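Putative oxidoreductase (Salmonella enterica subsp. enterica serovar Typhimurium, PDB 3NX4) binds NADP and probably acts as an NADPH-dependent acryloyl-CoA reductase of the medium-chain dehydrogenase/reductase superfamily. Local coordinates at residues D217-G220 with D221-A225; R194-R198 with D199-E203. All blocks are in the same frame, centred on the assembly; numbering follows the deposited sequence.

Contact 1: residues D217-G220 with D221-A225; sequences DTVG and DKVLA. With NAP (NADP nicotinamide-adenine-dinucleotide phosphate), chain C.
D217 and L224 meet with their side chains at about a right angle, the carboxylate lying over the leucine's aliphatic part: OD2 of D217 is 3.5 Å from CB of L224, and both leucine methyls are within van der Waals range of that oxygen. Beside them, CG1 of V219 packs on CG2 of V223 at 3.9 Å. The same V219 CG1 packs over one face of the NADP adenine, at its rim and 3.4 Å from C2A, which it reaches by standing anti to the backbone N (chi1 -179°). Through the backbone, L224 N donates to G220 O at 3.2 Å, nearly straight at 169°, an i to i+4 bond leading into helix 221-229. The loop is the beta-to-alpha connection after strand 212-217 of the Rossmann-type parallel sheet. Residues 217-220 carry an Asx motif: D217 OD2 accepts from G220 N at 2.8 Å through its syn lone pair, while OD1 takes a weak bond from V219 N. OD1 has a further partner in the hydroxyl of T153, which helps fix the carboxylate's rotation. Outside this shell, L224 also packs on L248 and on V252 of the second subunit.

Contact 2: residues R194-R198 with D199-E203; sequences RILSR and DEFAE. With NAP (NADP nicotinamide-adenine-dinucleotide phosphate), chain C.
L196 meets the edge of the F201 ring across the turn that follows strand 194-197, an outermost strand of the six-stranded parallel sheet of the Rossmann-type nucleotide-binding domain. Two backbone hydrogen bonds define the turn. E200 N donates to S197 O at 3.0 Å and 164°, and F201 N donates to R198 O at 2.8 Å with a more bent 148°; both are i to i+3 bonds, as expected of the short 3-10 segment here. The same two carbonyl oxygens lie at the edge of the F201 ring, near its plane, with S197 O 3.5 Å from CD1.

Apolar packing is lighter. CD2 of L196 reaches the ring edge at CZ, 4.1 Å away, and the two side chains cross at roughly a right angle. F201, the buried residue of this surface contact, also rests on V223, K226 and V227 of helix 221-229.

The cofactor contacts all come from R198, whose side chain extends to the cofactor. Its chain is extended over the first two torsions and then bends at chi3 (95°), laying the guanidinium nearly parallel to the adenine. C2A of NADP stands 3.1 Å above the guanidinium plane, on one face and offset toward the rim. A charged group over the base and beside the 2'-phosphate is consistent with a preference for NADP over NAD. At the guanidinium edge, NH1 donates a weak in-plane hydrogen bond to phosphate oxygen O2X at 3.0 Å.

Overall arrangement
Both contacts are local turns that follow parallel strands of one nucleotide-binding sheet, with contact 2 earlier in the chain and their centres about 11 Å apart. Contact 1 is buried and joins strand 212-217 to helix 221-229, relying on an aspartate-backbone motif and apolar packing; contact 2 lies at the surface after edge strand 194-197, held by two 3-10-type backbone bonds, with the F201 ring as its buried part. Helix 221-229 belongs to contact 1 and also receives F201 of contact 2: CG2 of V223 is 3.9 Å from CB of F201, and CD of K222 is 3.3 Å from O of A202. Aliphatic V219 of contact 1 and charged R198 of contact 2 pack on opposite faces of the adenine.

Contact 1: residues D217-G220 with D221-A225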
loop_
_atom_site.group_PDB
_atom_site.type_symbol
_atom_site.label_atom_id
_atom_site.label_comp_id
_atom_site.label_asym_id
_atom_site.label_seq_id
_atom_site.Cartn_x
_atom_site.Cartn_y
_atom_site.Cartn_z
ATOM N N ASP A 217 8.884 5.239 6.094
ATOM C CA ASP A 217 10.015 4.321 6.057
ATOM C C ASP A 217 11.040 4.672 4.994
ATOM O O ASP A 217 10.697 4.859 3.822
ATOM C CB ASP A 217 9.566 2.881 5.823
ATOM C CG ASP A 217 10.751 1.924 5.728
ATOM O OD1 ASP A 217 11.453 1.717 6.755
ATOM O OD2 ASP A 217 10.999 1.400 4.620
ATOM N N THR A 218 12.294 4.769 5.419
ATOM C CA THR A 218 13.408 5.078 4.547
ATOM C C THR A 218 14.414 3.929 4.473
ATOM O O THR A 218 15.411 4.029 3.794
ATOM C CB THR A 218 14.160 6.307 5.065
ATOM O OG1 THR A 218 14.862 5.957 6.256
ATOM C CG2 THR A 218 13.203 7.444 5.363
ATOM N N VAL A 219 14.151 2.862 5.213
ATOM C CA VAL A 219 15.079 1.748 5.329
ATOM C C VAL A 219 14.771 0.512 4.498
ATOM O O VAL A 219 15.664 -0.119 3.972
ATOM C CB VAL A 219 15.221 1.326 6.802
ATOM C CG1 VAL A 219 16.200 0.191 6.940
ATOM C CG2 VAL A 219 15.614 2.501 7.654
ATOM N N GLY A 220 13.501 0.163 4.402
ATOM C CA GLY A 220 13.108 -1.014 3.665
ATOM C C GLY A 220 13.534 -2.277 4.385
ATOM O O GLY A 220 13.799 -2.271 5.569
ATOM N N ASP A 221 13.586 -3.370 3.641
ATOM C CA ASP A 221 14.048 -4.649 4.155
ATOM C C ASP A 221 13.294 -5.134 5.384
ATOM O O ASP A 221 12.082 -5.037 5.464
ATOM C CB ASP A 221 15.531 -4.551 4.489
ATOM C CG ASP A 221 16.204 -5.907 4.568
ATOM O OD1 ASP A 221 15.991 -6.733 3.666
ATOM O OD2 ASP A 221 16.940 -6.140 5.539
ATOM N N LYS A 222 14.047 -5.649 6.346
ATOM C CA LYS A 222 13.498 -6.173 7.584
ATOM C C LYS A 222 12.827 -5.131 8.458
ATOM O O LYS A 222 11.838 -5.412 9.106
ATOM C CB LYS A 222 14.549 -6.940 8.380
ATOM C CG LYS A 222 14.711 -8.370 7.934
ATOM C CD LYS A 222 15.854 -9.051 8.650
ATOM C CE LYS A 222 16.015 -10.480 8.183
ATOM N NZ LYS A 222 16.328 -10.533 6.741
ATOM N N VAL A 223 13.398 -3.940 8.507
ATOM C CA VAL A 223 12.825 -2.906 9.332
ATOM C C VAL A 223 11.427 -2.584 8.827
ATOM O O VAL A 223 10.502 -2.543 9.597
ATOM C CB VAL A 223 13.702 -1.652 9.324
ATOM C CG1 VAL A 223 13.000 -0.504 9.997
ATOM C CG2 VAL A 223 15.021 -1.936 10.007
ATOM N N LEU A 224 11.285 -2.435 7.520
ATOM C CA LEU A 224 9.993 -2.158 6.921
ATOM C C LEU A 224 9.053 -3.320 7.156
ATOM O O LEU A 224 7.891 -3.122 7.462
ATOM C CB LEU A 224 10.136 -1.888 5.430
ATOM C CG LEU A 224 8.851 -1.764 4.621
ATOM C CD1 LEU A 224 7.929 -0.743 5.235
ATOM C CD2 LEU A 224 9.165 -1.426 3.183
ATOM N N ALA A 225 9.569 -4.538 7.025
ATOM C CA ALA A 225 8.740 -5.720 7.237
ATOM C C ALA A 225 8.164 -5.744 8.650
ATOM O O ALA A 225 6.996 -6.061 8.841
ATOM C CB ALA A 225 9.529 -6.981 6.961
HETATM P PA NAP C . 20.301 9.107 4.638
HETATM O O1A NAP C . 20.451 10.519 5.027
HETATM O O2A NAP C . 21.527 8.324 4.418
HETATM O O5B NAP C . 19.329 8.357 5.662
HETATM C C5B NAP C . 19.295 6.957 5.662
HETATM C C4B NAP C . 19.197 6.559 7.127
HETATM O O4B NAP C . 18.940 5.184 7.204
HETATM C C3B NAP C . 20.501 6.804 7.889
HETATM O O3B NAP C . 20.491 8.079 8.502
HETATM C C2B NAP C . 20.491 5.707 8.936
HETATM O O2B NAP C . 19.776 6.197 10.045
HETATM C C1B NAP C . 19.650 4.615 8.296
HETATM N N9A NAP C . 20.479 3.526 7.759
HETATM C C8A NAP C . 21.613 3.639 6.991
HETATM N N7A NAP C . 22.040 2.387 6.692
HETATM C C5A NAP C . 21.192 1.493 7.240
HETATM C C6A NAP C . 21.160 0.104 7.248
HETATM N N6A NAP C . 22.093 -0.607 6.626
HETATM N N1A NAP C . 20.143 -0.539 7.908
HETATM C C2A NAP C . 19.169 0.185 8.562
HETATM N N3A NAP C . 19.206 1.564 8.560
HETATM C C4A NAP C . 20.205 2.201 7.911
HETATM O O3 NAP C . 19.453 9.020 3.264
HETATM P PN NAP C . 18.286 9.974 2.722
HETATM O O1N NAP C . 18.828 10.947 1.745
HETATM O O2N NAP C . 17.555 10.470 3.910
HETATM O O5D NAP C . 17.411 8.863 1.950
HETATM C C5D NAP C . 16.827 7.826 2.701
HETATM C C4D NAP C . 16.380 6.711 1.768
HETATM O O4D NAP C . 15.347 7.210 0.952
HETATM C C3D NAP C . 17.495 6.277 0.832
HETATM O O3D NAP C . 17.396 4.886 0.615
HETATM C C2D NAP C . 17.204 7.013 -0.455
HETATM O O2D NAP C . 17.652 6.291 -1.576
HETATM C C1D NAP C . 15.690 7.059 -0.409
HETATM N N1N NAP C . 15.097 8.161 -1.176
HETATM C C2N NAP C . 14.263 7.843 -2.209
HETATM C C3N NAP C . 13.644 8.834 -2.967
HETATM C C7N NAP C . 12.388 8.448 -3.698
HETATM O O7N NAP C . 12.069 9.060 -4.921
HETATM N N7N NAP C . 11.603 7.522 -3.158
HETATM C C4N NAP C . 13.887 10.171 -2.655
HETATM C C5N NAP C . 14.741 10.486 -1.589
HETATM C C6N NAP C . 15.333 9.466 -0.847
HETATM P P2B NAP C . 20.191 5.768 11.553
HETATM O O1X NAP C . 19.485 6.714 12.485
HETATM O O2X NAP C . 19.738 4.353 11.819
HETATM O O3X NAP C . 21.686 5.890 11.677
#

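Contact 2: residues R194-R198 with D199-E203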
loop_
_atom_site.group_PDB
_atom_site.type_symbol
_atom_site.label_atom_id
_atom_site.label_comp_id
_atom_site.label_asym_id
_atom_site.label_seq_id
_atom_site.Cartn_x
_atom_site.Cartn_y
_atom_site.Cartn_z
ATOM N N ARG A 194 9.751 9.729 21.128
ATOM C CA ARG A 194 10.198 8.421 21.563
ATOM C C ARG A 194 11.303 8.032 20.611
ATOM O O ARG A 194 11.201 8.287 19.411
ATOM C CB ARG A 194 9.043 7.412 21.450
ATOM C CG ARG A 194 9.149 6.235 22.378
ATOM C CD ARG A 194 8.284 5.070 21.925
ATOM N NE ARG A 194 6.854 5.367 21.903
ATOM C CZ ARG A 194 6.076 5.340 22.980
ATOM N NH1 ARG A 194 6.596 5.062 24.175
ATOM N NH2 ARG A 194 4.781 5.599 22.868
ATOM N N ILE A 195 12.370 7.439 21.134
ATOM C CA ILE A 195 13.429 6.912 20.269
ATOM C C ILE A 195 13.570 5.409 20.510
ATOM O O ILE A 195 13.637 4.981 21.655
ATOM C CB ILE A 195 14.776 7.658 20.497
ATOM C CG1 ILE A 195 14.625 9.136 20.116
ATOM C CG2 ILE A 195 15.882 7.038 19.660
ATOM C CD1 ILE A 195 15.587 10.036 20.811
ATOM N N LEU A 196 13.588 4.620 19.434
ATOM C CA LEU A 196 13.750 3.163 19.515
ATOM C C LEU A 196 14.984 2.716 18.744
ATOM O O LEU A 196 15.365 3.345 17.774
ATOM C CB LEU A 196 12.525 2.438 18.930
ATOM C CG LEU A 196 11.212 2.353 19.712
ATOM C CD1 LEU A 196 10.673 3.727 20.016
ATOM C CD2 LEU A 196 10.179 1.561 18.914
ATOM N N SER A 197 15.598 1.619 19.169
ATOM C CA SER A 197 16.786 1.107 18.495
ATOM C C SER A 197 16.402 0.239 17.319
ATOM O O SER A 197 15.490 -0.578 17.412
ATOM C CB SER A 197 17.656 0.260 19.450
ATOM O OG SER A 197 17.924 0.981 20.628
ATOM N N ARG A 198 17.137 0.402 16.228
ATOM C CA ARG A 198 17.016 -0.447 15.055
ATOM C C ARG A 198 17.149 -1.925 15.426
ATOM O O ARG A 198 16.582 -2.800 14.762
ATOM C CB ARG A 198 18.114 -0.066 14.070
ATOM C CG ARG A 198 17.956 -0.603 12.673
ATOM C CD ARG A 198 18.817 0.238 11.748
ATOM N NE ARG A 198 20.142 -0.315 11.502
ATOM C CZ ARG A 198 21.220 0.412 11.216
ATOM N NH1 ARG A 198 21.161 1.741 11.177
ATOM N NH2 ARG A 198 22.375 -0.195 10.991
ATOM N N ASP A 199 17.903 -2.198 16.490
ATOM C CA ASP A 199 18.115 -3.568 16.964
ATOM C C ASP A 199 16.811 -4.296 17.243
ATOM O O ASP A 199 16.779 -5.524 17.273
ATOM C CB ASP A 199 18.952 -3.589 18.257
ATOM C CG ASP A 199 20.381 -3.168 18.035
ATOM O OD1 ASP A 199 20.806 -3.107 16.859
ATOM O OD2 ASP A 199 21.082 -2.905 19.043
ATOM N N GLU A 200 15.750 -3.534 17.482
ATOM C CA GLU A 200 14.453 -4.107 17.822
ATOM C C GLU A 200 13.623 -4.416 16.572
ATOM O O GLU A 200 12.447 -4.761 16.683
ATOM C CB GLU A 200 13.669 -3.135 18.711
ATOM C CG GLU A 200 14.426 -2.629 19.929
ATOM C CD GLU A 200 14.189 -3.480 21.158
ATOM O OE1 GLU A 200 13.086 -3.388 21.741
ATOM O OE2 GLU A 200 15.099 -4.243 21.541
ATOM N N PHE A 201 14.231 -4.276 15.394
ATOM C CA PHE A 201 13.536 -4.478 14.120
ATOM C C PHE A 201 14.243 -5.510 13.240
ATOM O O PHE A 201 14.377 -5.320 12.028
ATOM C CB PHE A 201 13.387 -3.141 13.382
ATOM C CG PHE A 201 12.482 -2.180 14.088
ATOM C CD1 PHE A 201 12.934 -1.467 15.192
ATOM C CD2 PHE A 201 11.161 -2.028 13.685
ATOM C CE1 PHE A 201 12.097 -0.600 15.868
ATOM C CE2 PHE A 201 10.318 -1.165 14.356
ATOM C CZ PHE A 201 10.779 -0.451 15.447
ATOM N N ALA A 202 14.682 -6.600 13.869
ATOM C CA ALA A 202 15.543 -7.599 13.235
ATOM C C ALA A 202 14.807 -8.900 12.889
ATOM O O ALA A 202 14.988 -9.450 11.806
ATOM C CB ALA A 202 16.734 -7.897 14.129
ATOM N N GLU A 203 14.003 -9.397 13.824
ATOM C CA GLU A 203 13.114 -10.536 13.561
ATOM C C GLU A 203 11.674 -10.122 13.832
ATOM O O GLU A 203 11.428 -9.231 14.641
ATOM C CB GLU A 203 13.481 -11.740 14.438
ATOM C CG GLU A 203 14.841 -12.351 14.137
ATOM C CD GLU A 203 15.950 -11.752 14.980
ATOM O OE1 GLU A 203 15.636 -11.076 15.987
ATOM O OE2 GLU A 203 17.135 -11.960 14.638
HETATM P PA NAP C . 20.301 9.107 4.638
HETATM O O1A NAP C . 20.451 10.519 5.027
HETATM O O2A NAP C . 21.527 8.324 4.418
HETATM O O5B NAP C . 19.329 8.357 5.662
HETATM C C5B NAP C . 19.295 6.957 5.662
HETATM C C4B NAP C . 19.197 6.559 7.127
HETATM O O4B NAP C . 18.940 5.184 7.204
HETATM C C3B NAP C . 20.501 6.804 7.889
HETATM O O3B NAP C . 20.491 8.079 8.502
HETATM C C2B NAP C . 20.491 5.707 8.936
HETATM O O2B NAP C . 19.776 6.197 10.045
HETATM C C1B NAP C . 19.650 4.615 8.296
HETATM N N9A NAP C . 20.479 3.526 7.759
HETATM C C8A NAP C . 21.613 3.639 6.991
HETATM N N7A NAP C . 22.040 2.387 6.692
HETATM C C5A NAP C . 21.192 1.493 7.240
HETATM C C6A NAP C . 21.160 0.104 7.248
HETATM N N6A NAP C . 22.093 -0.607 6.626
HETATM N N1A NAP C . 20.143 -0.539 7.908
HETATM C C2A NAP C . 19.169 0.185 8.562
HETATM N N3A NAP C . 19.206 1.564 8.560
HETATM C C4A NAP C . 20.205 2.201 7.911
HETATM O O3 NAP C . 19.453 9.020 3.264
HETATM P PN NAP C . 18.286 9.974 2.722
HETATM O O1N NAP C . 18.828 10.947 1.745
HETATM O O2N NAP C . 17.555 10.470 3.910
HETATM O O5D NAP C . 17.411 8.863 1.950
HETATM C C5D NAP C . 16.827 7.826 2.701
HETATM C C4D NAP C . 16.380 6.711 1.768
HETATM O O4D NAP C . 15.347 7.210 0.952
HETATM C C3D NAP C . 17.495 6.277 0.832
HETATM O O3D NAP C . 17.396 4.886 0.615
HETATM C C2D NAP C . 17.204 7.013 -0.455
HETATM O O2D NAP C . 17.652 6.291 -1.576
HETATM C C1D NAP C . 15.690 7.059 -0.409
HETATM N N1N NAP C . 15.097 8.161 -1.176
HETATM C C2N NAP C . 14.263 7.843 -2.209
HETATM C C3N NAP C . 13.644 8.834 -2.967
HETATM C C7N NAP C . 12.388 8.448 -3.698
HETATM O O7N NAP C . 12.069 9.060 -4.921
HETATM N N7N NAP C . 11.603 7.522 -3.158
HETATM C C4N NAP C . 13.887 10.171 -2.655
HETATM C C5N NAP C . 14.741 10.486 -1.589
HETATM C C6N NAP C . 15.333 9.466 -0.847
HETATM P P2B NAP C . 20.191 5.768 11.553
HETATM O O1X NAP C . 19.485 6.714 12.485
HETATM O O2X NAP C . 19.738 4.353 11.819
HETATM O O3X NAP C . 21.686 5.890 11.677
#